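Local coordinates for uronate isomerase (Bacillus halodurans C-125, PDB 3HK5), which probably catalyses the reversible aldose-ketose isomerization of D-glucuronate to D-fructuronate in the metal-binding site of an amidohydrolase-type barrel, at residues D24-L29 / V141-P146; R170-L175 / A221-P226; F255-G260 / F296-L301. All blocks are in the same frame, centred on the assembly; numbering follows the deposited sequence.

Contact 1 (D24-L29 / V141-P146); sequences DMHTHL and VMTNDP. With ZN (zinc ion), chain E; RAT (D-arabinaric acid), chain C.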
loop_
_atom_site.group_PDB
_atom_site.type_symbol
_atom_site.label_atom_id
_atom_site.label_comp_id
_atom_site.label_asym_id
_atom_site.label_seq_id
_atom_site.Cartn_x
_atom_site.Cartn_y
_atom_site.Cartn_z
ATOM N N ASP A 24 -35.972 -10.035 21.675
ATOM C CA ASP A 24 -34.692 -10.542 21.180
ATOM C C ASP A 24 -34.586 -10.065 19.730
ATOM O O ASP A 24 -35.143 -10.697 18.832
ATOM C CB ASP A 24 -34.704 -12.071 21.228
ATOM C CG ASP A 24 -33.320 -12.657 21.346
ATOM O OD1 ASP A 24 -32.374 -12.048 20.805
ATOM O OD2 ASP A 24 -33.180 -13.724 21.973
ATOM N N MET A 25 -33.857 -8.978 19.487
ATOM C CA MET A 25 -33.812 -8.423 18.133
ATOM C C MET A 25 -32.953 -9.083 17.061
ATOM O O MET A 25 -32.832 -8.568 15.948
ATOM C CB MET A 25 -33.560 -6.904 18.187
ATOM C CG MET A 25 -32.406 -6.454 19.059
ATOM S SD MET A 25 -30.821 -6.724 18.291
ATOM C CE MET A 25 -30.935 -5.610 16.924
ATOM N N HIS A 26 -32.367 -10.226 17.386
ATOM C CA HIS A 26 -31.614 -10.992 16.402
ATOM C C HIS A 26 -31.391 -12.420 16.857
ATOM O O HIS A 26 -30.655 -12.668 17.811
ATOM C CB HIS A 26 -30.259 -10.369 16.059
ATOM C CG HIS A 26 -29.436 -11.230 15.147
ATOM N ND1 HIS A 26 -29.903 -11.671 13.927
ATOM C CD2 HIS A 26 -28.211 -11.786 15.302
ATOM C CE1 HIS A 26 -29.003 -12.461 13.371
ATOM N NE2 HIS A 26 -27.968 -12.549 14.185
ATOM N N THR A 27 -32.045 -13.352 16.166
ATOM C CA THR A 27 -31.923 -14.783 16.447
ATOM C C THR A 27 -31.978 -15.548 15.127
ATOM O O THR A 27 -32.186 -14.964 14.056
ATOM C CB THR A 27 -33.088 -15.330 17.298
ATOM O OG1 THR A 27 -34.260 -15.433 16.474
ATOM C CG2 THR A 27 -33.383 -14.415 18.492
ATOM N N HIS A 28 -31.797 -16.862 15.225
ATOM C CA HIS A 28 -31.855 -17.752 14.086
ATOM C C HIS A 28 -32.929 -18.790 14.410
ATOM O O HIS A 28 -32.788 -19.988 14.133
ATOM C CB HIS A 28 -30.484 -18.402 13.859
ATOM C CG HIS A 28 -29.419 -17.419 13.484
ATOM N ND1 HIS A 28 -29.236 -16.975 12.191
ATOM C CD2 HIS A 28 -28.538 -16.726 14.246
ATOM C CE1 HIS A 28 -28.291 -16.053 12.174
ATOM N NE2 HIS A 28 -27.851 -15.883 13.408
ATOM N N LEU A 29 -34.002 -18.305 15.028
ATOM C CA LEU A 29 -35.136 -19.148 15.382
ATOM C C LEU A 29 -36.230 -18.871 14.364
ATOM O O LEU A 29 -36.173 -17.874 13.638
ATOM C CB LEU A 29 -35.645 -18.820 16.790
ATOM C CG LEU A 29 -34.634 -19.027 17.920
ATOM C CD1 LEU A 29 -35.288 -18.695 19.261
ATOM C CD2 LEU A 29 -34.131 -20.465 17.900
ATOM N N VAL A 141 -36.969 -11.859 16.947
ATOM C CA VAL A 141 -36.726 -11.384 15.595
ATOM C C VAL A 141 -35.964 -12.505 14.877
ATOM O O VAL A 141 -34.912 -12.946 15.336
ATOM C CB VAL A 141 -35.888 -10.089 15.595
ATOM C CG1 VAL A 141 -35.492 -9.719 14.154
ATOM C CG2 VAL A 141 -36.689 -8.950 16.237
ATOM N N MET A 142 -36.522 -12.973 13.767
ATOM C CA MET A 142 -35.932 -14.048 12.984
ATOM C C MET A 142 -34.904 -13.489 12.015
ATOM O O MET A 142 -34.756 -12.276 11.882
ATOM C CB MET A 142 -37.009 -14.770 12.142
ATOM C CG MET A 142 -38.184 -15.394 12.897
ATOM S SD MET A 142 -39.385 -16.253 11.792
ATOM C CE MET A 142 -40.219 -14.891 11.127
ATOM N N THR A 143 -34.198 -14.400 11.355
ATOM C CA THR A 143 -33.238 -14.072 10.313
ATOM C C THR A 143 -33.848 -14.842 9.130
ATOM O O THR A 143 -33.834 -16.080 9.107
ATOM C CB THR A 143 -31.817 -14.614 10.607
ATOM O OG1 THR A 143 -31.240 -13.893 11.702
ATOM C CG2 THR A 143 -30.911 -14.432 9.384
ATOM N N ASN A 144 -34.399 -14.117 8.164
ATOM C CA ASN A 144 -35.046 -14.748 7.029
ATOM C C ASN A 144 -34.312 -14.491 5.715
ATOM O O ASN A 144 -34.338 -13.386 5.173
ATOM C CB ASN A 144 -36.494 -14.256 6.962
ATOM C CG ASN A 144 -37.209 -14.401 8.294
ATOM O OD1 ASN A 144 -37.607 -15.504 8.688
ATOM N ND2 ASN A 144 -37.351 -13.294 9.010
ATOM N N ASP A 145 -33.669 -15.539 5.214
ATOM C CA ASP A 145 -32.891 -15.474 3.981
ATOM C C ASP A 145 -33.707 -15.960 2.782
ATOM O O ASP A 145 -33.896 -17.163 2.594
ATOM C CB ASP A 145 -31.633 -16.333 4.143
ATOM C CG ASP A 145 -30.732 -16.299 2.925
ATOM O OD1 ASP A 145 -31.094 -15.661 1.912
ATOM O OD2 ASP A 145 -29.649 -16.917 2.983
ATOM N N PRO A 146 -34.191 -15.028 1.943
ATOM C CA PRO A 146 -34.983 -15.412 0.770
ATOM C C PRO A 146 -34.178 -16.197 -0.261
ATOM O O PRO A 146 -34.727 -16.651 -1.260
ATOM C CB PRO A 146 -35.464 -14.069 0.227
ATOM C CG PRO A 146 -34.299 -13.163 0.535
ATOM C CD PRO A 146 -33.959 -13.572 1.966
HETATM ZN ZN ZN E . -26.695 -14.301 13.929
HETATM O O1A RAT C . -23.941 -14.102 10.655
HETATM C C1 RAT C . -24.610 -14.262 11.709
HETATM O O1B RAT C . -25.769 -13.836 11.907
HETATM C C2 RAT C . -23.947 -15.043 12.843
HETATM O O2 RAT C . -24.612 -14.718 14.083
HETATM C C3 RAT C . -24.005 -16.568 12.592
HETATM O O3 RAT C . -25.357 -17.034 12.719
HETATM C C4 RAT C . -23.101 -17.388 13.561
HETATM O O4 RAT C . -22.858 -18.693 13.035
HETATM C C5 RAT C . -23.716 -17.548 14.971
HETATM O O5A RAT C . -24.136 -18.672 15.305
HETATM O O5B RAT C . -23.748 -16.515 15.701
HETATM O O HOH W 1 -32.241 -10.954 12.524
HETATM O O HOH W 2 -34.189 -17.089 11.867
#
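Thr-143 reaches the loop 24-29 through its hydroxyl, which donates to Thr-27 O (OG1 to O 2.8 Å). The donor sits tilted 29° from the carbonyl plane. With chi1 at -70°, OG1 stands beside its own backbone N and is directed between the two zinc-binding imidazoles: it lies at the edge of the His-26 ring, near the ring plane, and over one face of the His-28 ring. Its nearest ring atom is His-26 CE1, 3.1 Å from OG1. Thr-27 grips the other loop in turn, its OG1 donating to Val-141 O at 2.8 Å from above the carbonyl plane, while the same OG1 accepts from Leu-29 N and closes an ST turn. Val-141 O thus receives this bond together with a weak one from Thr-27 N. A water in the plane of the His-26 ring accepts from ND1 (2.8 Å from the water) and donates to Met-142 O and Thr-143 OG1; with ND1 as donor, NE2 keeps its lone pair for the metal. The two rings converge on zinc, NE2 lying 2.2 Å from it in His-26 and 2.0 Å in His-28. Asp-355 and atoms O1B and O2 of D-arabinaric acid complete the five ligands. At the start of the loops, Val-141 N bonds Asp-24 O at 2.9 Å. The His-X-His pair following the first strand is the metal-binding signature of the amidohydrolase superfamily, seated here in a distorted beta/alpha barrel.

Contact 2 (R170-L175 / A221-P226); sequences RLDPLL and AVSLPP. With RAT (D-arabinaric acid), chain C.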
loop_
_atom_site.group_PDB
_atom_site.type_symbol
_atom_site.label_atom_id
_atom_site.label_comp_id
_atom_site.label_asym_id
_atom_site.label_seq_id
_atom_site.Cartn_x
_atom_site.Cartn_y
_atom_site.Cartn_z
ATOM N N ARG A 170 -32.604 -10.893 5.532
ATOM C CA ARG A 170 -31.159 -11.114 5.454
ATOM C C ARG A 170 -30.730 -11.093 3.986
ATOM O O ARG A 170 -31.320 -11.783 3.152
ATOM C CB ARG A 170 -30.785 -12.451 6.107
ATOM C CG ARG A 170 -29.292 -12.783 6.039
ATOM C CD ARG A 170 -28.426 -11.737 6.752
ATOM N NE ARG A 170 -28.373 -11.994 8.182
ATOM C CZ ARG A 170 -27.312 -12.466 8.837
ATOM N NH1 ARG A 170 -26.177 -12.729 8.202
ATOM N NH2 ARG A 170 -27.408 -12.715 10.135
ATOM N N LEU A 171 -29.690 -10.322 3.677
ATOM C CA LEU A 171 -29.246 -10.171 2.296
ATOM C C LEU A 171 -27.807 -10.563 1.937
ATOM O O LEU A 171 -27.303 -10.156 0.885
ATOM C CB LEU A 171 -29.495 -8.720 1.874
ATOM C CG LEU A 171 -30.958 -8.273 2.033
ATOM C CD1 LEU A 171 -31.062 -6.766 1.896
ATOM C CD2 LEU A 171 -31.829 -8.981 0.994
ATOM N N ASP A 172 -27.148 -11.347 2.787
ATOM C CA ASP A 172 -25.768 -11.762 2.521
ATOM C C ASP A 172 -25.495 -12.227 1.079
ATOM O O ASP A 172 -24.573 -11.736 0.433
ATOM C CB ASP A 172 -25.355 -12.867 3.502
ATOM C CG ASP A 172 -25.229 -12.360 4.935
ATOM O OD1 ASP A 172 -25.815 -11.301 5.244
ATOM O OD2 ASP A 172 -24.561 -13.025 5.752
ATOM N N PRO A 173 -26.296 -13.179 0.558
ATOM C CA PRO A 173 -26.078 -13.662 -0.811
ATOM C C PRO A 173 -26.146 -12.560 -1.861
ATOM O O PRO A 173 -25.387 -12.565 -2.829
ATOM C CB PRO A 173 -27.181 -14.708 -0.992
ATOM C CG PRO A 173 -27.356 -15.243 0.407
ATOM C CD PRO A 173 -27.361 -13.958 1.219
ATOM N N LEU A 174 -27.054 -11.613 -1.660
ATOM C CA LEU A 174 -27.217 -10.509 -2.600
ATOM C C LEU A 174 -26.049 -9.534 -2.583
ATOM O O LEU A 174 -25.529 -9.155 -3.638
ATOM C CB LEU A 174 -28.502 -9.733 -2.305
ATOM C CG LEU A 174 -28.747 -8.560 -3.257
ATOM C CD1 LEU A 174 -29.069 -9.099 -4.645
ATOM C CD2 LEU A 174 -29.885 -7.692 -2.755
ATOM N N LEU A 175 -25.648 -9.123 -1.382
ATOM C CA LEU A 175 -24.560 -8.166 -1.219
ATOM C C LEU A 175 -23.142 -8.720 -1.311
ATOM O O LEU A 175 -22.263 -8.055 -1.839
ATOM C CB LEU A 175 -24.724 -7.415 0.109
ATOM C CG LEU A 175 -25.692 -6.219 0.117
ATOM C CD1 LEU A 175 -27.047 -6.620 -0.438
ATOM C CD2 LEU A 175 -25.831 -5.689 1.543
ATOM N N ALA A 221 -30.862 -6.885 6.912
ATOM C CA ALA A 221 -29.562 -7.137 7.530
ATOM C C ALA A 221 -28.554 -7.858 6.655
ATOM O O ALA A 221 -28.918 -8.519 5.683
ATOM C CB ALA A 221 -29.764 -7.922 8.821
ATOM N N VAL A 222 -27.282 -7.731 7.028
ATOM C CA VAL A 222 -26.179 -8.379 6.318
ATOM C C VAL A 222 -24.963 -8.511 7.240
ATOM O O VAL A 222 -24.732 -7.645 8.092
ATOM C CB VAL A 222 -25.738 -7.558 5.071
ATOM C CG1 VAL A 222 -25.090 -6.239 5.510
ATOM C CG2 VAL A 222 -24.743 -8.368 4.230
ATOM N N SER A 223 -24.210 -9.604 7.090
ATOM C CA SER A 223 -22.985 -9.788 7.870
ATOM C C SER A 223 -21.879 -9.425 6.875
ATOM O O SER A 223 -21.946 -9.799 5.701
ATOM C CB SER A 223 -22.831 -11.232 8.369
ATOM O OG SER A 223 -22.689 -12.143 7.298
ATOM N N LEU A 224 -20.875 -8.689 7.344
ATOM C CA LEU A 224 -19.799 -8.210 6.484
ATOM C C LEU A 224 -18.397 -8.593 6.960
ATOM O O LEU A 224 -18.162 -8.802 8.146
ATOM C CB LEU A 224 -19.910 -6.687 6.356
ATOM C CG LEU A 224 -21.273 -6.220 5.831
ATOM C CD1 LEU A 224 -21.498 -4.751 6.170
ATOM C CD2 LEU A 224 -21.344 -6.462 4.320
ATOM N N PRO A 225 -17.440 -8.680 6.028
ATOM C CA PRO A 225 -16.063 -9.045 6.366
ATOM C C PRO A 225 -15.278 -7.901 7.010
ATOM O O PRO A 225 -15.712 -6.749 6.995
ATOM C CB PRO A 225 -15.484 -9.451 5.016
ATOM C CG PRO A 225 -16.146 -8.457 4.081
ATOM C CD PRO A 225 -17.591 -8.449 4.578
ATOM N N PRO A 226 -14.111 -8.218 7.596
ATOM C CA PRO A 226 -13.256 -7.222 8.244
ATOM C C PRO A 226 -12.816 -6.150 7.242
ATOM O O PRO A 226 -12.557 -5.004 7.612
ATOM C CB PRO A 226 -12.070 -8.054 8.743
ATOM C CG PRO A 226 -12.688 -9.408 8.998
ATOM C CD PRO A 226 -13.582 -9.581 7.798
HETATM O O1A RAT C . -23.941 -14.102 10.655
HETATM C C1 RAT C . -24.610 -14.262 11.709
HETATM O O1B RAT C . -25.769 -13.836 11.907
HETATM C C2 RAT C . -23.947 -15.043 12.843
HETATM O O2 RAT C . -24.612 -14.718 14.083
HETATM C C3 RAT C . -24.005 -16.568 12.592
HETATM O O3 RAT C . -25.357 -17.034 12.719
HETATM C C4 RAT C . -23.101 -17.388 13.561
HETATM O O4 RAT C . -22.858 -18.693 13.035
HETATM C C5 RAT C . -23.716 -17.548 14.971
HETATM O O5A RAT C . -24.136 -18.672 15.305
HETATM O O5B RAT C . -23.748 -16.515 15.701
#
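Arg-170 and Ala-221 form a parallel bridge with CA atoms 4.8 Å apart, and Leu-171 N donates to Ala-221 O at 2.8 Å, before segment 170-175 leaves the sheet at its N-cap residue Leu-171 and enters helix 172-176. The carboxylate of Asp-172, at the start of that helix, reaches back to the strand and is held on both oxygens: Ser-223 N donates to OD1 at 3.0 Å and Ser-223 OG to OD2 at 2.6 Å. Both donors come from above the carboxylate plane. The serine hydroxyl lies between its own backbone N and carbonyl carbon (chi1 64°), a rotation that brings it to the acid. From the face opposite the hydroxyl, OD2 takes a salt bridge from Arg-170 NH1, 2.9 Å away and with OD2 in the guanidinium plane. In the beta/alpha-barrel arrangement these residues follow or end neighbouring strands on the ligand side, and the place of Asp-172 is consistent with a second-shell residue that holds the guanidinium in its rotation. The arginine chain is bent at chi2 and chi3 (61° and 83°), laying CD against Ala-221 O (3.4 Å) and turning the guanidinium edge to a carboxylate of D-arabinaric acid. NH2 donates to its O1B, though the placing of NH2 is less certain. Behind the strand, Leu-175 CD2 meets Val-222 CG2 at 3.9 Å, the two side chains crossing at about a right angle, with Ile-240 of helix 235-250 also against Leu-175.

Contact 3 (F255-G260 / F296-L301); sequences FAMMIG and FLVTML. With RAT (D-arabinaric acid), chain C.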
loop_
_atom_site.group_PDB
_atom_site.type_symbol
_atom_site.label_atom_id
_atom_site.label_comp_id
_atom_site.label_asym_id
_atom_site.label_seq_id
_atom_site.Cartn_x
_atom_site.Cartn_y
_atom_site.Cartn_z
ATOM N N PHE A 255 -31.120 -0.424 8.531
ATOM C CA PHE A 255 -30.164 -1.345 7.920
ATOM C C PHE A 255 -29.229 -1.869 9.011
ATOM O O PHE A 255 -28.521 -1.100 9.664
ATOM C CB PHE A 255 -29.378 -0.597 6.835
ATOM C CG PHE A 255 -28.373 -1.440 6.094
ATOM C CD1 PHE A 255 -28.614 -2.786 5.832
ATOM C CD2 PHE A 255 -27.215 -0.859 5.582
ATOM C CE1 PHE A 255 -27.715 -3.537 5.067
ATOM C CE2 PHE A 255 -26.315 -1.596 4.818
ATOM C CZ PHE A 255 -26.566 -2.940 4.558
ATOM N N ALA A 256 -29.237 -3.181 9.213
ATOM C CA ALA A 256 -28.382 -3.792 10.221
ATOM C C ALA A 256 -27.131 -4.360 9.572
ATOM O O ALA A 256 -27.213 -5.117 8.610
ATOM C CB ALA A 256 -29.133 -4.899 10.950
ATOM N N MET A 257 -25.973 -3.984 10.107
ATOM C CA MET A 257 -24.698 -4.457 9.602
ATOM C C MET A 257 -23.963 -5.175 10.734
ATOM O O MET A 257 -23.724 -4.595 11.786
ATOM C CB MET A 257 -23.854 -3.275 9.088
ATOM C CG MET A 257 -24.493 -2.480 7.935
ATOM S SD MET A 257 -23.425 -1.182 7.240
ATOM C CE MET A 257 -23.474 -0.016 8.561
ATOM N N MET A 258 -23.632 -6.445 10.518
ATOM C CA MET A 258 -22.908 -7.244 11.504
ATOM C C MET A 258 -21.530 -7.424 10.857
ATOM O O MET A 258 -21.319 -8.291 10.004
ATOM C CB MET A 258 -23.636 -8.578 11.738
ATOM C CG MET A 258 -25.156 -8.398 12.013
ATOM S SD MET A 258 -26.021 -9.814 12.760
ATOM C CE MET A 258 -26.055 -10.849 11.515
ATOM N N ILE A 259 -20.605 -6.569 11.280
ATOM C CA ILE A 259 -19.262 -6.493 10.716
ATOM C C ILE A 259 -18.128 -7.202 11.450
ATOM O O ILE A 259 -18.080 -7.216 12.684
ATOM C CB ILE A 259 -18.878 -4.996 10.559
ATOM C CG1 ILE A 259 -19.970 -4.266 9.769
ATOM C CG2 ILE A 259 -17.501 -4.850 9.889
ATOM C CD1 ILE A 259 -19.888 -2.746 9.874
ATOM N N GLY A 260 -17.211 -7.778 10.673
ATOM C CA GLY A 260 -16.052 -8.440 11.247
ATOM C C GLY A 260 -15.881 -9.935 11.042
ATOM O O GLY A 260 -14.890 -10.507 11.518
ATOM N N PHE A 296 -29.271 2.964 11.046
ATOM C CA PHE A 296 -28.339 1.850 11.048
ATOM C C PHE A 296 -28.198 1.152 12.393
ATOM O O PHE A 296 -27.934 1.791 13.411
ATOM C CB PHE A 296 -26.956 2.342 10.621
ATOM C CG PHE A 296 -26.912 2.927 9.244
ATOM C CD1 PHE A 296 -26.598 2.133 8.149
ATOM C CD2 PHE A 296 -27.152 4.287 9.045
ATOM C CE1 PHE A 296 -26.517 2.683 6.864
ATOM C CE2 PHE A 296 -27.074 4.854 7.769
ATOM C CZ PHE A 296 -26.756 4.051 6.677
ATOM N N LEU A 297 -28.371 -0.164 12.382
ATOM C CA LEU A 297 -28.196 -0.987 13.569
ATOM C C LEU A 297 -26.850 -1.651 13.339
ATOM O O LEU A 297 -26.652 -2.304 12.318
ATOM C CB LEU A 297 -29.281 -2.052 13.651
ATOM C CG LEU A 297 -30.629 -1.588 14.202
ATOM C CD1 LEU A 297 -31.730 -2.563 13.771
ATOM C CD2 LEU A 297 -30.543 -1.502 15.738
ATOM N N VAL A 298 -25.918 -1.488 14.266
ATOM C CA VAL A 298 -24.603 -2.087 14.082
ATOM C C VAL A 298 -24.059 -2.863 15.268
ATOM O O VAL A 298 -24.254 -2.478 16.428
ATOM C CB VAL A 298 -23.544 -1.015 13.722
ATOM C CG1 VAL A 298 -22.160 -1.642 13.661
ATOM C CG2 VAL A 298 -23.875 -0.373 12.395
ATOM N N THR A 299 -23.393 -3.976 14.960
ATOM C CA THR A 299 -22.721 -4.797 15.965
ATOM C C THR A 299 -21.452 -5.291 15.267
ATOM O O THR A 299 -21.469 -5.609 14.067
ATOM C CB THR A 299 -23.571 -5.995 16.434
ATOM O OG1 THR A 299 -23.052 -6.472 17.686
ATOM C CG2 THR A 299 -23.527 -7.134 15.417
ATOM N N MET A 300 -20.345 -5.333 15.999
ATOM C CA MET A 300 -19.090 -5.768 15.398
ATOM C C MET A 300 -18.498 -6.968 16.129
ATOM O O MET A 300 -18.696 -7.147 17.333
ATOM C CB MET A 300 -18.122 -4.577 15.336
ATOM C CG MET A 300 -18.685 -3.426 14.474
ATOM S SD MET A 300 -17.623 -1.986 14.306
ATOM C CE MET A 300 -16.637 -2.546 12.913
ATOM N N LEU A 301 -17.779 -7.794 15.382
ATOM C CA LEU A 301 -17.194 -9.018 15.909
ATOM C C LEU A 301 -15.841 -8.902 16.627
ATOM O O LEU A 301 -15.546 -9.697 17.509
ATOM C CB LEU A 301 -17.078 -10.035 14.771
ATOM C CG LEU A 301 -16.850 -11.506 15.129
ATOM C CD1 LEU A 301 -17.987 -12.016 16.028
ATOM C CD2 LEU A 301 -16.781 -12.318 13.842
HETATM O O1A RAT C . -23.941 -14.102 10.655
HETATM C C1 RAT C . -24.610 -14.262 11.709
HETATM O O1B RAT C . -25.769 -13.836 11.907
HETATM C C2 RAT C . -23.947 -15.043 12.843
HETATM O O2 RAT C . -24.612 -14.718 14.083
HETATM C C3 RAT C . -24.005 -16.568 12.592
HETATM O O3 RAT C . -25.357 -17.034 12.719
HETATM C C4 RAT C . -23.101 -17.388 13.561
HETATM O O4 RAT C . -22.858 -18.693 13.035
HETATM C C5 RAT C . -23.716 -17.548 14.971
HETATM O O5A RAT C . -24.136 -18.672 15.305
HETATM O O5B RAT C . -23.748 -16.515 15.701
#
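Two neighbouring parallel strands of the barrel sheet, 255-259 and 296-300, run side by side; their axes approach to 4.5 Å, with 14° between their directions. Five backbone bonds join them, from Leu-297 N to Phe-255 O (2.9 Å) at one end to Leu-301 N and Ile-259 O (2.8 Å) at the other. On the face carrying Phe-255, Met-257 and Ile-259, Phe-296 CE1 comes to the edge of the Phe-255 ring, 3.8 Å from CD2. Met-257 CG lies over a face of that ring, and a bend at chi3 (-72°) carries its CE to Phe-296 CD1 (3.8 Å) and Val-298 CG2. Helices 235-250 and 282-290 pack on this outer face, as in a beta/alpha barrel, whereas Ala-256, Met-258, Leu-297 and Thr-299 face its interior. There Met-258 CB and CG each touch Thr-299 CG2 at 4.0 Å, and its thioether leads away from the neighbouring strand to His-26 and Trp-325; its CE points to D-arabinaric acid, though the placing of that methyl is less sure. Shortening Met-258 to an alanine is likely to leave a gap beside the His-26 ring and to take from Thr-299 CG2 its contact with CG. Thr-299 OG1 bonds Phe-322 O, tying the strand to the loop after strand 319-321.

In the fold
The three contacts meet around one carboxylate of D-arabinaric acid: contact 1 supplies two ligands of the zinc it binds, contact 2 an arginine, and contact 3 brings a methionine near it. Their centres lie about 14 Å apart for contacts 1 and 2 and for 1 and 3, but about 10 Å for 2 and 3, whose strands 220-224 and 255-262 are neighbours in one sheet; Leu-224 N lies 2.7 Å from Met-258 O, a probable hydrogen bond. Asn-144 O, 3.1 Å from Arg-170 N, probably joins contacts 1 and 2 in the same way, and Thr-143 CG2 packs 3.7 Å from Arg-170 NE. Contacts 1 and 3 meet where His-26 NE2 lies 3.6 Å from Met-258 SD. Arg-357, Trp-325 and His-49 also bind the ligand.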